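Local coordinates for protein malate dehydrogenase (Entamoeba histolytica, PDB 3I0P) that probably catalyses the reversible, NAD-dependent oxidation of malate to oxaloacetate, at residues A[66-71]-A[120-125]; A[72-77]-A[93-98]; A[23-28]-A[58-63]; A[32-37]-A[97-102]. One frame throughout, in Å; residues are numbered along the deposited sequence.

Interaction 1: A[66-71]-A[120-125]; sequences GMINPT and NSTHFG. With NAD (nicotinamide-adenine-dinucleotide), chain B.
In the wall behind the nicotinamide end of the NAD pocket, I68 and M67 meet T122. The contact is small. T122 CG2 lies 3.9 Å from the backbone oxygen M67 O and 4.2 Å from I68 CG1, and the I68 and T122 chains pass at a slant. With chi1 at 56°, T122 holds CG2 anti to its own carbonyl carbon and directs it at the loop. Its OG1 is hydrogen-bonded to G91 O. T122 thus joins the helix-to-strand loop 66-71 to the turn that follows strand 113-121.

That turn supplies part of the NAD site. The carboxamide nitrogen NAD N7N donates to G125 O at 2.9 Å. The same nitrogen stands over one face of the H123 ring, 3.3 Å from H123 NE2, and approaches the F124 ring obliquely, 3.8 Å from F124 CD2. H123 ND1 is bonded to Y59 OH, which helps fix the rotation of the imidazole. The other side of the contact is shaped by two turns. G66 is the C-prime residue of a Schellman motif closing helix 55-64. Further on, T71 N donates to N69 OD1 at 3.2 Å in an Asx turn, from 39° above the carbonyl plane.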
loop_
_atom_site.group_PDB
_atom_site.type_symbol
_atom_site.label_atom_id
_atom_site.label_comp_id
_atom_site.label_asym_id
_atom_site.label_seq_id
_atom_site.Cartn_x
_atom_site.Cartn_y
_atom_site.Cartn_z
ATOM N N GLY A 66 9.468 -30.087 14.845
ATOM C CA GLY A 66 10.770 -29.409 14.705
ATOM C C GLY A 66 10.828 -28.229 13.738
ATOM O O GLY A 66 11.914 -27.769 13.386
ATOM N N MET A 67 9.657 -27.728 13.335
ATOM C CA MET A 67 9.537 -26.646 12.351
ATOM C C MET A 67 9.803 -25.244 12.918
ATOM O O MET A 67 10.017 -24.285 12.169
ATOM C CB MET A 67 8.154 -26.683 11.695
ATOM C CG MET A 67 7.833 -28.000 11.049
ATOM S SD MET A 67 6.142 -28.080 10.437
ATOM C CE MET A 67 6.196 -27.043 8.982
ATOM N N ILE A 68 9.782 -25.129 14.237
ATOM C CA ILE A 68 10.070 -23.884 14.910
ATOM C C ILE A 68 11.079 -24.234 15.987
ATOM O O ILE A 68 10.962 -25.284 16.613
ATOM C CB ILE A 68 8.783 -23.287 15.554
ATOM C CG1 ILE A 68 7.734 -22.973 14.488
ATOM C CG2 ILE A 68 9.082 -22.032 16.351
ATOM C CD1 ILE A 68 6.315 -22.841 15.035
ATOM N N ASN A 69 12.068 -23.370 16.189
ATOM C CA ASN A 69 12.945 -23.455 17.348
ATOM C C ASN A 69 12.441 -22.513 18.443
ATOM O O ASN A 69 12.612 -21.295 18.349
ATOM C CB ASN A 69 14.390 -23.129 16.953
ATOM C CG ASN A 69 15.366 -23.189 18.129
ATOM O OD1 ASN A 69 14.977 -23.374 19.286
ATOM N ND2 ASN A 69 16.645 -23.018 17.828
ATOM N N PRO A 70 11.822 -23.072 19.496
ATOM C CA PRO A 70 11.120 -22.227 20.470
ATOM C C PRO A 70 12.009 -21.463 21.469
ATOM O O PRO A 70 11.501 -20.595 22.194
ATOM C CB PRO A 70 10.205 -23.218 21.190
ATOM C CG PRO A 70 10.939 -24.512 21.131
ATOM C CD PRO A 70 11.696 -24.507 19.814
ATOM N N THR A 71 13.309 -21.776 21.515
ATOM C CA THR A 71 14.249 -21.037 22.385
ATOM C C THR A 71 15.114 -20.062 21.599
ATOM O O THR A 71 15.967 -19.380 22.167
ATOM C CB THR A 71 15.189 -21.968 23.223
ATOM O OG1 THR A 71 15.942 -22.819 22.353
ATOM C CG2 THR A 71 14.407 -22.812 24.210
ATOM N N ASN A 120 14.681 -16.093 7.405
ATOM C CA ASN A 120 14.725 -17.369 8.136
ATOM C C ASN A 120 13.876 -17.293 9.418
ATOM O O ASN A 120 14.328 -17.600 10.525
ATOM C CB ASN A 120 16.193 -17.788 8.377
ATOM C CG ASN A 120 16.346 -19.113 9.161
ATOM O OD1 ASN A 120 15.572 -20.058 9.003
ATOM N ND2 ASN A 120 17.372 -19.170 9.999
ATOM N N SER A 121 12.633 -16.856 9.236
ATOM C CA SER A 121 11.662 -16.741 10.313
ATOM C C SER A 121 10.450 -17.626 10.011
ATOM O O SER A 121 10.421 -18.336 9.001
ATOM C CB SER A 121 11.230 -15.284 10.480
ATOM O OG SER A 121 10.434 -15.103 11.642
ATOM N N THR A 122 9.455 -17.584 10.889
ATOM C CA THR A 122 8.256 -18.389 10.718
ATOM C C THR A 122 7.016 -17.510 10.846
ATOM O O THR A 122 7.139 -16.295 11.008
ATOM C CB THR A 122 8.199 -19.567 11.729
ATOM O OG1 THR A 122 8.300 -19.064 13.069
ATOM C CG2 THR A 122 9.336 -20.559 11.471
ATOM N N HIS A 123 5.836 -18.133 10.764
ATOM C CA HIS A 123 4.556 -17.434 10.837
ATOM C C HIS A 123 4.509 -16.456 12.010
ATOM O O HIS A 123 4.872 -16.798 13.145
ATOM C CB HIS A 123 3.417 -18.441 10.943
ATOM C CG HIS A 123 2.098 -17.904 10.487
ATOM N ND1 HIS A 123 1.166 -17.384 11.356
ATOM C CD2 HIS A 123 1.556 -17.803 9.250
ATOM C CE1 HIS A 123 0.104 -16.987 10.677
ATOM N NE2 HIS A 123 0.318 -17.223 9.394
ATOM N N PHE A 124 4.077 -15.230 11.734
ATOM C CA PHE A 124 4.140 -14.182 12.742
ATOM C C PHE A 124 2.772 -13.652 13.167
ATOM O O PHE A 124 2.672 -12.580 13.765
ATOM C CB PHE A 124 5.161 -13.084 12.339
ATOM C CG PHE A 124 4.632 -12.006 11.418
ATOM C CD1 PHE A 124 5.436 -10.918 11.114
ATOM C CD2 PHE A 124 3.350 -12.056 10.874
ATOM C CE1 PHE A 124 4.984 -9.894 10.279
ATOM C CE2 PHE A 124 2.876 -11.029 10.052
ATOM C CZ PHE A 124 3.700 -9.947 9.746
ATOM N N GLY A 125 1.728 -14.426 12.878
ATOM C CA GLY A 125 0.371 -14.088 13.284
ATOM C C GLY A 125 -0.142 -12.859 12.568
ATOM O O GLY A 125 0.070 -12.697 11.368
HETATM P PA NAD B . -9.963 -7.982 6.354
HETATM O O1A NAD B . -10.656 -8.593 7.548
HETATM O O2A NAD B . -10.595 -8.134 5.008
HETATM O O5B NAD B . -9.784 -6.420 6.691
HETATM C C5B NAD B . -9.216 -6.016 7.950
HETATM C C4B NAD B . -8.802 -4.539 7.960
HETATM O O4B NAD B . -9.741 -3.714 7.257
HETATM C C3B NAD B . -8.745 -3.963 9.360
HETATM O O3B NAD B . -7.737 -2.939 9.389
HETATM C C2B NAD B . -10.116 -3.353 9.555
HETATM O O2B NAD B . -10.089 -2.292 10.511
HETATM C C1B NAD B . -10.410 -2.826 8.166
HETATM N N9A NAD B . -11.859 -2.742 7.819
HETATM C C8A NAD B . -12.732 -3.757 7.730
HETATM N N7A NAD B . -13.930 -3.257 7.358
HETATM C C5A NAD B . -13.799 -1.919 7.204
HETATM C C6A NAD B . -14.664 -0.882 6.840
HETATM N N6A NAD B . -15.966 -1.123 6.550
HETATM N N1A NAD B . -14.202 0.391 6.786
HETATM C C2A NAD B . -12.922 0.666 7.072
HETATM N N3A NAD B . -12.071 -0.309 7.418
HETATM C C4A NAD B . -12.486 -1.605 7.494
HETATM O O3 NAD B . -8.407 -8.451 6.283
HETATM P PN NAD B . -7.802 -9.922 5.934
HETATM O O1N NAD B . -7.039 -9.793 4.638
HETATM O O2N NAD B . -8.864 -10.982 6.096
HETATM O O5D NAD B . -6.729 -10.168 7.098
HETATM C C5D NAD B . -7.135 -10.621 8.393
HETATM C C4D NAD B . -5.914 -10.928 9.256
HETATM O O4D NAD B . -5.157 -12.002 8.691
HETATM C C3D NAD B . -4.965 -9.741 9.356
HETATM O O3D NAD B . -4.762 -9.455 10.748
HETATM C C2D NAD B . -3.685 -10.180 8.645
HETATM O O2D NAD B . -2.456 -9.708 9.224
HETATM C C1D NAD B . -3.764 -11.685 8.776
HETATM N N1N NAD B . -2.963 -12.366 7.762
HETATM C C2N NAD B . -1.767 -12.877 8.130
HETATM C C3N NAD B . -0.967 -13.539 7.195
HETATM C C7N NAD B . 0.368 -14.111 7.584
HETATM O O7N NAD B . 1.035 -14.687 6.734
HETATM N N7N NAD B . 0.794 -13.980 8.838
HETATM C C4N NAD B . -1.421 -13.665 5.879
HETATM C C5N NAD B . -2.659 -13.119 5.524
HETATM C C6N NAD B . -3.419 -12.471 6.496
#

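Interaction 2: A[72-77]-A[93-98]; sequences AKPSII and GHVNGT
The pyrrolidine ring of P74 has the amide oxygen of N96 over one face. N96 OD1 is 3.4 Å from P74 CB, 3.6 Å from P74 CD and 3.9 Å from P74 CG, so it sits above the ring as a whole and not at one corner. P74 and N96 run alongside each other, pointing opposite ways. This is a polar atom resting on C-H groups, not a hydrogen bond.

A chi1 of -61° sets N96 CG beside its backbone N. That turn carries the amide across to the proline. The other end of the amide, ND2, is bonded to S121 OG, which probably fixes which way the group is flipped. V118 of strand 113-121 also packs on N96.

V95 makes the second touch. V95 CG1 lies 4.2 Å from P74 CD. The same methyl, V95 CG1, is 4.0 Å from the backbone oxygen A72 O. That oxygen accepts from N31 ND2, so the loop is also tied to helix 29-45. The imidazole of H94 belongs to another face of the helix. It meets the Y59 ring with the planes about 55° apart, and V35 packs against it.

The segment 72-77 leads into edge strand 75-79, whose neighbour is strand 83-87. Helix 93-111 then links strand 83-87 to strand 113-121, its parallel neighbour in the mixed sheet. The contact therefore lays the entry to the edge strand against the first turns of the helix of a beta-alpha-beta crossover.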
loop_
_atom_site.group_PDB
_atom_site.type_symbol
_atom_site.label_atom_id
_atom_site.label_comp_id
_atom_site.label_asym_id
_atom_site.label_seq_id
_atom_site.Cartn_x
_atom_site.Cartn_y
_atom_site.Cartn_z
ATOM N N ALA A 72 14.880 -19.996 20.292
ATOM C CA ALA A 72 15.702 -19.198 19.391
ATOM C C ALA A 72 15.435 -17.708 19.523
ATOM O O ALA A 72 14.314 -17.287 19.829
ATOM C CB ALA A 72 15.487 -19.639 17.962
ATOM N N LYS A 73 16.477 -16.922 19.283
ATOM C CA LYS A 73 16.370 -15.473 19.224
ATOM C C LYS A 73 17.010 -15.029 17.908
ATOM O O LYS A 73 17.846 -15.757 17.366
ATOM C CB LYS A 73 17.085 -14.835 20.417
ATOM C CG LYS A 73 16.628 -15.339 21.784
ATOM C CD LYS A 73 15.545 -14.455 22.408
ATOM C CE LYS A 73 15.262 -14.891 23.853
ATOM N NZ LYS A 73 14.499 -13.856 24.603
ATOM N N PRO A 74 16.612 -13.851 17.372
ATOM C CA PRO A 74 17.210 -13.373 16.118
ATOM C C PRO A 74 18.678 -12.971 16.273
ATOM O O PRO A 74 19.111 -12.646 17.381
ATOM C CB PRO A 74 16.361 -12.147 15.782
ATOM C CG PRO A 74 15.868 -11.673 17.103
ATOM C CD PRO A 74 15.557 -12.940 17.840
ATOM N N SER A 75 19.429 -13.002 15.172
ATOM C CA SER A 75 20.828 -12.560 15.159
ATOM C C SER A 75 21.006 -11.367 14.232
ATOM O O SER A 75 20.496 -11.363 13.109
ATOM C CB SER A 75 21.755 -13.683 14.688
ATOM O OG SER A 75 21.699 -14.806 15.546
ATOM N N ILE A 76 21.744 -10.365 14.700
ATOM C CA ILE A 76 22.067 -9.197 13.887
ATOM C C ILE A 76 23.082 -9.598 12.809
ATOM O O ILE A 76 24.192 -10.028 13.123
ATOM C CB ILE A 76 22.592 -8.024 14.766
ATOM C CG1 ILE A 76 21.471 -7.498 15.668
ATOM C CG2 ILE A 76 23.118 -6.897 13.906
ATOM C CD1 ILE A 76 21.944 -6.793 16.927
ATOM N N ILE A 77 22.686 -9.482 11.541
ATOM C CA ILE A 77 23.599 -9.736 10.421
ATOM C C ILE A 77 24.319 -8.449 9.980
ATOM O O ILE A 77 25.540 -8.447 9.801
ATOM C CB ILE A 77 22.882 -10.407 9.216
ATOM C CG1 ILE A 77 22.277 -11.771 9.601
ATOM C CG2 ILE A 77 23.818 -10.544 8.022
ATOM C CD1 ILE A 77 23.203 -12.733 10.333
ATOM N N GLY A 93 7.913 -16.186 14.447
ATOM C CA GLY A 93 7.779 -14.901 13.779
ATOM C C GLY A 93 7.462 -13.795 14.766
ATOM O O GLY A 93 7.914 -12.668 14.602
ATOM N N HIS A 94 6.686 -14.137 15.794
ATOM C CA HIS A 94 6.257 -13.190 16.828
ATOM C C HIS A 94 7.443 -12.726 17.634
ATOM O O HIS A 94 7.500 -11.563 18.042
ATOM C CB HIS A 94 5.233 -13.826 17.761
ATOM C CG HIS A 94 4.400 -14.878 17.108
ATOM N ND1 HIS A 94 4.830 -16.181 16.968
ATOM C CD2 HIS A 94 3.175 -14.820 16.533
ATOM C CE1 HIS A 94 3.898 -16.883 16.352
ATOM N NE2 HIS A 94 2.882 -16.083 16.077
ATOM N N VAL A 95 8.397 -13.631 17.850
ATOM C CA VAL A 95 9.637 -13.288 18.538
ATOM C C VAL A 95 10.468 -12.351 17.660
ATOM O O VAL A 95 10.861 -11.273 18.101
ATOM C CB VAL A 95 10.427 -14.556 18.955
ATOM C CG1 VAL A 95 11.846 -14.208 19.405
ATOM C CG2 VAL A 95 9.677 -15.302 20.056
ATOM N N ASN A 96 10.714 -12.757 16.414
ATOM C CA ASN A 96 11.495 -11.948 15.481
ATOM C C ASN A 96 10.798 -10.606 15.219
ATOM O O ASN A 96 11.430 -9.537 15.263
ATOM C CB ASN A 96 11.761 -12.716 14.174
ATOM C CG ASN A 96 12.558 -14.013 14.396
ATOM O OD1 ASN A 96 13.611 -14.010 15.033
ATOM N ND2 ASN A 96 12.051 -15.123 13.866
ATOM N N GLY A 97 9.487 -10.672 14.986
ATOM C CA GLY A 97 8.676 -9.490 14.733
ATOM C C GLY A 97 8.699 -8.459 15.852
ATOM O O GLY A 97 8.897 -7.263 15.598
ATOM N N THR A 98 8.495 -8.926 17.086
ATOM C CA THR A 98 8.443 -8.048 18.248
ATOM C C THR A 98 9.789 -7.378 18.443
ATOM O O THR A 98 9.875 -6.160 18.598
ATOM C CB THR A 98 8.022 -8.815 19.515
ATOM O OG1 THR A 98 6.706 -9.336 19.325
ATOM C CG2 THR A 98 8.023 -7.914 20.739
#

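Interaction 3: A[23-28]-A[58-63]; sequences LKVGSD and VYIDRI
V25 leads this contact, pointing from its CB at helix 55-64 and splitting into two methyls that each find an isoleucine. CG1 reaches I60, with 4.3 Å between V25 CG1 and I60 CG2. The other methyl reaches one turn further along the helix, where V25 CG2 lies 4.0 Å from I63 CD1. At chi1 -60°, V25 CG2 sits between its backbone N and carbonyl carbon, facing I63. The side chains of V25 and I63 lie roughly perpendicular. I63 is extended to its CD1, while its other branch, I63 CG2, lies 4.1 Å from the backbone oxygen V25 O.

V25 is the residue where the chain leaves helix 11-24. G26, at positive phi, is the C-prime residue of a Schellman motif, with G26 N bonded to L23 O at 2.9 Å. The chain turns off just after the valine that packs on helix 55-64. Helix 346-359 adds two contacts: Y359 packs on V25 and L355 on I60.

No hydrogen bond or salt bridge links the two segments. The methyls carry the contact, so the end of helix 11-24 is held against helix 55-64 by apolar packing, which sets no bond direction.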
loop_
_atom_site.group_PDB
_atom_site.type_symbol
_atom_site.label_atom_id
_atom_site.label_comp_id
_atom_site.label_asym_id
_atom_site.label_seq_id
_atom_site.Cartn_x
_atom_site.Cartn_y
_atom_site.Cartn_z
ATOM N N LEU A 23 5.617 -22.921 27.516
ATOM C CA LEU A 23 6.677 -23.288 28.452
ATOM C C LEU A 23 6.874 -24.798 28.466
ATOM O O LEU A 23 8.003 -25.277 28.353
ATOM C CB LEU A 23 6.361 -22.800 29.858
ATOM C CG LEU A 23 6.447 -21.299 30.098
ATOM C CD1 LEU A 23 6.003 -20.960 31.515
ATOM C CD2 LEU A 23 7.858 -20.792 29.823
ATOM N N LYS A 24 5.772 -25.538 28.573
ATOM C CA LYS A 24 5.811 -26.997 28.646
ATOM C C LYS A 24 6.492 -27.642 27.448
ATOM O O LYS A 24 7.171 -28.648 27.617
ATOM C CB LYS A 24 4.413 -27.586 28.830
ATOM C CG LYS A 24 3.783 -27.285 30.178
ATOM C CD LYS A 24 4.449 -28.030 31.325
ATOM C CE LYS A 24 3.761 -27.677 32.635
ATOM N NZ LYS A 24 4.166 -28.560 33.746
ATOM N N VAL A 25 6.312 -27.067 26.254
ATOM C CA VAL A 25 6.961 -27.585 25.030
ATOM C C VAL A 25 8.354 -26.992 24.809
ATOM O O VAL A 25 8.933 -27.124 23.728
ATOM C CB VAL A 25 6.094 -27.406 23.760
ATOM C CG1 VAL A 25 4.767 -28.143 23.909
ATOM C CG2 VAL A 25 5.864 -25.931 23.459
ATOM N N GLY A 26 8.883 -26.339 25.838
ATOM C CA GLY A 26 10.288 -25.957 25.863
ATOM C C GLY A 26 10.666 -24.601 25.298
ATOM O O GLY A 26 11.837 -24.381 24.980
ATOM N N SER A 27 9.699 -23.690 25.180
ATOM C CA SER A 27 9.995 -22.302 24.808
ATOM C C SER A 27 10.793 -21.559 25.876
ATOM O O SER A 27 10.606 -21.771 27.071
ATOM C CB SER A 27 8.712 -21.519 24.529
ATOM O OG SER A 27 7.941 -22.160 23.532
ATOM N N ASP A 28 11.686 -20.686 25.424
ATOM C CA ASP A 28 12.276 -19.680 26.285
ATOM C C ASP A 28 11.119 -18.877 26.888
ATOM O O ASP A 28 10.130 -18.593 26.199
ATOM C CB ASP A 28 13.205 -18.773 25.479
ATOM C CG ASP A 28 13.555 -17.491 26.217
ATOM O OD1 ASP A 28 14.682 -17.390 26.744
ATOM O OD2 ASP A 28 12.695 -16.583 26.289
ATOM N N VAL A 58 -0.927 -24.721 14.105
ATOM C CA VAL A 58 0.017 -23.811 13.446
ATOM C C VAL A 58 1.275 -23.549 14.280
ATOM O O VAL A 58 2.318 -23.161 13.744
ATOM C CB VAL A 58 -0.698 -22.509 12.951
ATOM C CG1 VAL A 58 0.280 -21.468 12.423
ATOM C CG2 VAL A 58 -1.715 -22.867 11.879
ATOM N N TYR A 59 1.190 -23.804 15.581
ATOM C CA TYR A 59 2.328 -23.567 16.467
ATOM C C TYR A 59 2.804 -24.816 17.223
ATOM O O TYR A 59 3.938 -25.260 17.015
ATOM C CB TYR A 59 2.064 -22.368 17.389
ATOM C CG TYR A 59 1.764 -21.123 16.581
ATOM C CD1 TYR A 59 2.789 -20.419 15.940
ATOM C CD2 TYR A 59 0.447 -20.674 16.406
ATOM C CE1 TYR A 59 2.511 -19.294 15.170
ATOM C CE2 TYR A 59 0.169 -19.546 15.638
ATOM C CZ TYR A 59 1.206 -18.859 15.032
ATOM O OH TYR A 59 0.937 -17.747 14.268
ATOM N N ILE A 60 1.936 -25.389 18.063
ATOM C CA ILE A 60 2.311 -26.533 18.902
ATOM C C ILE A 60 2.709 -27.755 18.067
ATOM O O ILE A 60 3.792 -28.302 18.244
ATOM C CB ILE A 60 1.237 -26.865 19.986
ATOM C CG1 ILE A 60 0.856 -25.601 20.787
ATOM C CG2 ILE A 60 1.726 -27.977 20.937
ATOM C CD1 ILE A 60 2.024 -24.875 21.470
ATOM N N ASP A 61 1.853 -28.157 17.139
ATOM C CA ASP A 61 2.161 -29.265 16.238
ATOM C C ASP A 61 3.451 -29.035 15.455
ATOM O O ASP A 61 4.131 -29.987 15.064
ATOM C CB ASP A 61 1.026 -29.477 15.238
ATOM C CG ASP A 61 -0.178 -30.197 15.838
ATOM O OD1 ASP A 61 -0.144 -30.586 17.032
ATOM O OD2 ASP A 61 -1.167 -30.365 15.088
ATOM N N ARG A 62 3.780 -27.772 15.212
ATOM C CA ARG A 62 4.938 -27.455 14.397
ATOM C C ARG A 62 6.217 -27.480 15.224
ATOM O O ARG A 62 7.260 -27.920 14.732
ATOM C CB ARG A 62 4.739 -26.139 13.649
ATOM C CG ARG A 62 3.585 -26.199 12.681
ATOM C CD ARG A 62 3.775 -25.217 11.545
ATOM N NE ARG A 62 2.634 -25.205 10.627
ATOM C CZ ARG A 62 2.349 -24.203 9.801
ATOM N NH1 ARG A 62 3.115 -23.123 9.776
ATOM N NH2 ARG A 62 1.298 -24.274 9.004
ATOM N N ILE A 63 6.133 -27.029 16.478
ATOM C CA ILE A 63 7.229 -27.194 17.438
ATOM C C ILE A 63 7.537 -28.699 17.647
ATOM O O ILE A 63 8.710 -29.110 17.737
ATOM C CB ILE A 63 6.916 -26.521 18.784
ATOM C CG1 ILE A 63 6.687 -25.019 18.587
ATOM C CG2 ILE A 63 8.047 -26.768 19.789
ATOM C CD1 ILE A 63 6.165 -24.295 19.819
#

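Interaction 4: A[32-37]-A[97-102]; sequences ARMVRD and GTIGMK
M34 reaches across from helix 29-45 and ends against T98 and I99 of helix 93-111. Its sulfur, M34 SD, is 4.0 Å from T98 CB. The terminal methyl goes further: M34 CE lies 3.7 Å from I99 CG1 and 4.1 Å from I99 CD1. M34 meets I99 nearly square-on. M34 is extended beyond CG, with chi2 at -178°, and this straight chain spans the gap between the helices. At the margin, K102 NZ comes within 4.5 Å of M34 CE, a loose approach.

A water bridges the helices beside this apolar patch. It donates to the backbone oxygen M34 O at 2.8 Å and to T98 OG1 at 2.7 Å. The threonine hydroxyl gives its own proton to H94 O, one turn back in its helix, which steadies it as the acceptor for the water.

Around this shell, P74 packs on I99, and Y129 and Y130 of helix 127-136 pack on T98. V35 lies on the side of its helix that meets H94, V95 and F92. On the outer side, R36 NE forms a salt bridge with D37 OD1, the oxygen lying in the guanidinium plane, and Y19 of helix 11-24 packs on R36.

The axes of segments 32-37 and 97-102 come within 11.0 Å and lie at 90° to each other. This is orthogonal helix packing at a wide spacing, bridged by one long side chain and a water, and it sets helix 29-45 across the helix that lies on the central sheet.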
loop_
_atom_site.group_PDB
_atom_site.type_symbol
_atom_site.label_atom_id
_atom_site.label_comp_id
_atom_site.label_asym_id
_atom_site.label_seq_id
_atom_site.Cartn_x
_atom_site.Cartn_y
_atom_site.Cartn_z
ATOM N N ALA A 32 7.804 -17.270 25.075
ATOM C CA ALA A 32 6.416 -17.659 25.345
ATOM C C ALA A 32 5.540 -16.425 25.518
ATOM O O ALA A 32 4.419 -16.397 25.027
ATOM C CB ALA A 32 6.320 -18.563 26.565
ATOM N N ARG A 33 6.066 -15.406 26.201
ATOM C CA ARG A 33 5.341 -14.158 26.416
ATOM C C ARG A 33 5.103 -13.359 25.133
ATOM O O ARG A 33 3.992 -12.887 24.894
ATOM C CB ARG A 33 6.025 -13.291 27.477
ATOM C CG ARG A 33 5.440 -13.475 28.867
ATOM C CD ARG A 33 6.068 -12.530 29.874
ATOM N NE ARG A 33 7.495 -12.773 30.047
ATOM C CZ ARG A 33 8.440 -11.847 29.933
ATOM N NH1 ARG A 33 8.131 -10.581 29.654
ATOM N NH2 ARG A 33 9.712 -12.187 30.120
ATOM N N MET A 34 6.137 -13.222 24.308
ATOM C CA MET A 34 6.015 -12.485 23.058
ATOM C C MET A 34 4.978 -13.139 22.147
ATOM O O MET A 34 4.123 -12.459 21.604
ATOM C CB MET A 34 7.371 -12.364 22.351
ATOM C CG MET A 34 8.361 -11.423 23.040
ATOM S SD MET A 34 9.906 -11.280 22.117
ATOM C CE MET A 34 10.800 -10.040 23.053
ATOM N N VAL A 35 5.043 -14.465 22.032
ATOM C CA VAL A 35 4.158 -15.255 21.172
ATOM C C VAL A 35 2.710 -15.253 21.643
ATOM O O VAL A 35 1.795 -15.089 20.831
ATOM C CB VAL A 35 4.661 -16.711 21.051
ATOM C CG1 VAL A 35 3.619 -17.632 20.401
ATOM C CG2 VAL A 35 5.971 -16.733 20.289
ATOM N N ARG A 36 2.488 -15.435 22.942
ATOM C CA ARG A 36 1.131 -15.469 23.440
ATOM C C ARG A 36 0.490 -14.082 23.375
ATOM O O ARG A 36 -0.707 -13.981 23.124
ATOM C CB ARG A 36 1.058 -16.095 24.842
ATOM C CG ARG A 36 1.487 -15.204 25.987
ATOM C CD ARG A 36 0.318 -14.437 26.573
ATOM N NE ARG A 36 0.801 -13.467 27.550
ATOM C CZ ARG A 36 0.956 -13.726 28.841
ATOM N NH1 ARG A 36 0.659 -14.922 29.318
ATOM N NH2 ARG A 36 1.402 -12.791 29.665
ATOM N N ASP A 37 1.287 -13.026 23.579
ATOM C CA ASP A 37 0.789 -11.647 23.460
ATOM C C ASP A 37 0.249 -11.372 22.058
ATOM O O ASP A 37 -0.839 -10.813 21.906
ATOM C CB ASP A 37 1.870 -10.620 23.791
ATOM C CG ASP A 37 2.049 -10.399 25.285
ATOM O OD1 ASP A 37 1.315 -10.991 26.105
ATOM O OD2 ASP A 37 2.947 -9.603 25.637
ATOM N N GLY A 97 9.487 -10.672 14.986
ATOM C CA GLY A 97 8.676 -9.490 14.733
ATOM C C GLY A 97 8.699 -8.459 15.852
ATOM O O GLY A 97 8.897 -7.263 15.598
ATOM N N THR A 98 8.495 -8.926 17.086
ATOM C CA THR A 98 8.443 -8.048 18.248
ATOM C C THR A 98 9.789 -7.378 18.443
ATOM O O THR A 98 9.875 -6.160 18.598
ATOM C CB THR A 98 8.022 -8.815 19.515
ATOM O OG1 THR A 98 6.706 -9.336 19.325
ATOM C CG2 THR A 98 8.023 -7.914 20.739
ATOM N N ILE A 99 10.842 -8.176 18.413
ATOM C CA ILE A 99 12.190 -7.639 18.527
ATOM C C ILE A 99 12.529 -6.693 17.354
ATOM O O ILE A 99 12.987 -5.568 17.579
ATOM C CB ILE A 99 13.216 -8.765 18.712
ATOM C CG1 ILE A 99 12.947 -9.462 20.052
ATOM C CG2 ILE A 99 14.672 -8.220 18.598
ATOM C CD1 ILE A 99 13.580 -10.829 20.185
ATOM N N GLY A 100 12.251 -7.138 16.125
ATOM C CA GLY A 100 12.496 -6.344 14.920
ATOM C C GLY A 100 11.848 -4.967 14.916
ATOM O O GLY A 100 12.504 -3.968 14.606
ATOM N N MET A 101 10.566 -4.910 15.259
ATOM C CA MET A 101 9.834 -3.649 15.283
ATOM C C MET A 101 10.261 -2.770 16.463
ATOM O O MET A 101 10.501 -1.576 16.290
ATOM C CB MET A 101 8.312 -3.889 15.277
ATOM C CG MET A 101 7.467 -2.620 15.390
ATOM S SD MET A 101 7.718 -1.387 14.086
ATOM C CE MET A 101 6.560 -1.937 12.836
ATOM N N LYS A 102 10.372 -3.358 17.654
ATOM C CA LYS A 102 10.868 -2.621 18.823
ATOM C C LYS A 102 12.197 -1.967 18.486
ATOM O O LYS A 102 12.482 -0.847 18.898
ATOM C CB LYS A 102 11.056 -3.550 20.015
ATOM C CG LYS A 102 9.847 -3.688 20.884
ATOM C CD LYS A 102 10.026 -4.807 21.913
ATOM C CE LYS A 102 11.083 -4.482 22.972
ATOM N NZ LYS A 102 11.262 -5.646 23.899
HETATM O O HOH W 1 5.102 -9.894 21.443
#

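Overall arrangement
Interactions 1 and 2 are the buried contacts, while interactions 3 and 4 are partly buried. Interactions 2 and 4 use successive turns of helix 93-111 and share G97 and T98; P74 and I99 touch between them. Both segments of interaction 2 fall between the two segments of interaction 1 in sequence. Interaction 3 lies farthest from the chain centre, yet Y59 of its helix contacts H123 of interaction 1 and H94 of interaction 2. The chemistry shifts with place. Interaction 3 is purely apolar, interaction 4 adds a bridging water, interaction 2 sets an amide oxygen on a proline, and interaction 1 alone includes residues that touch NAD.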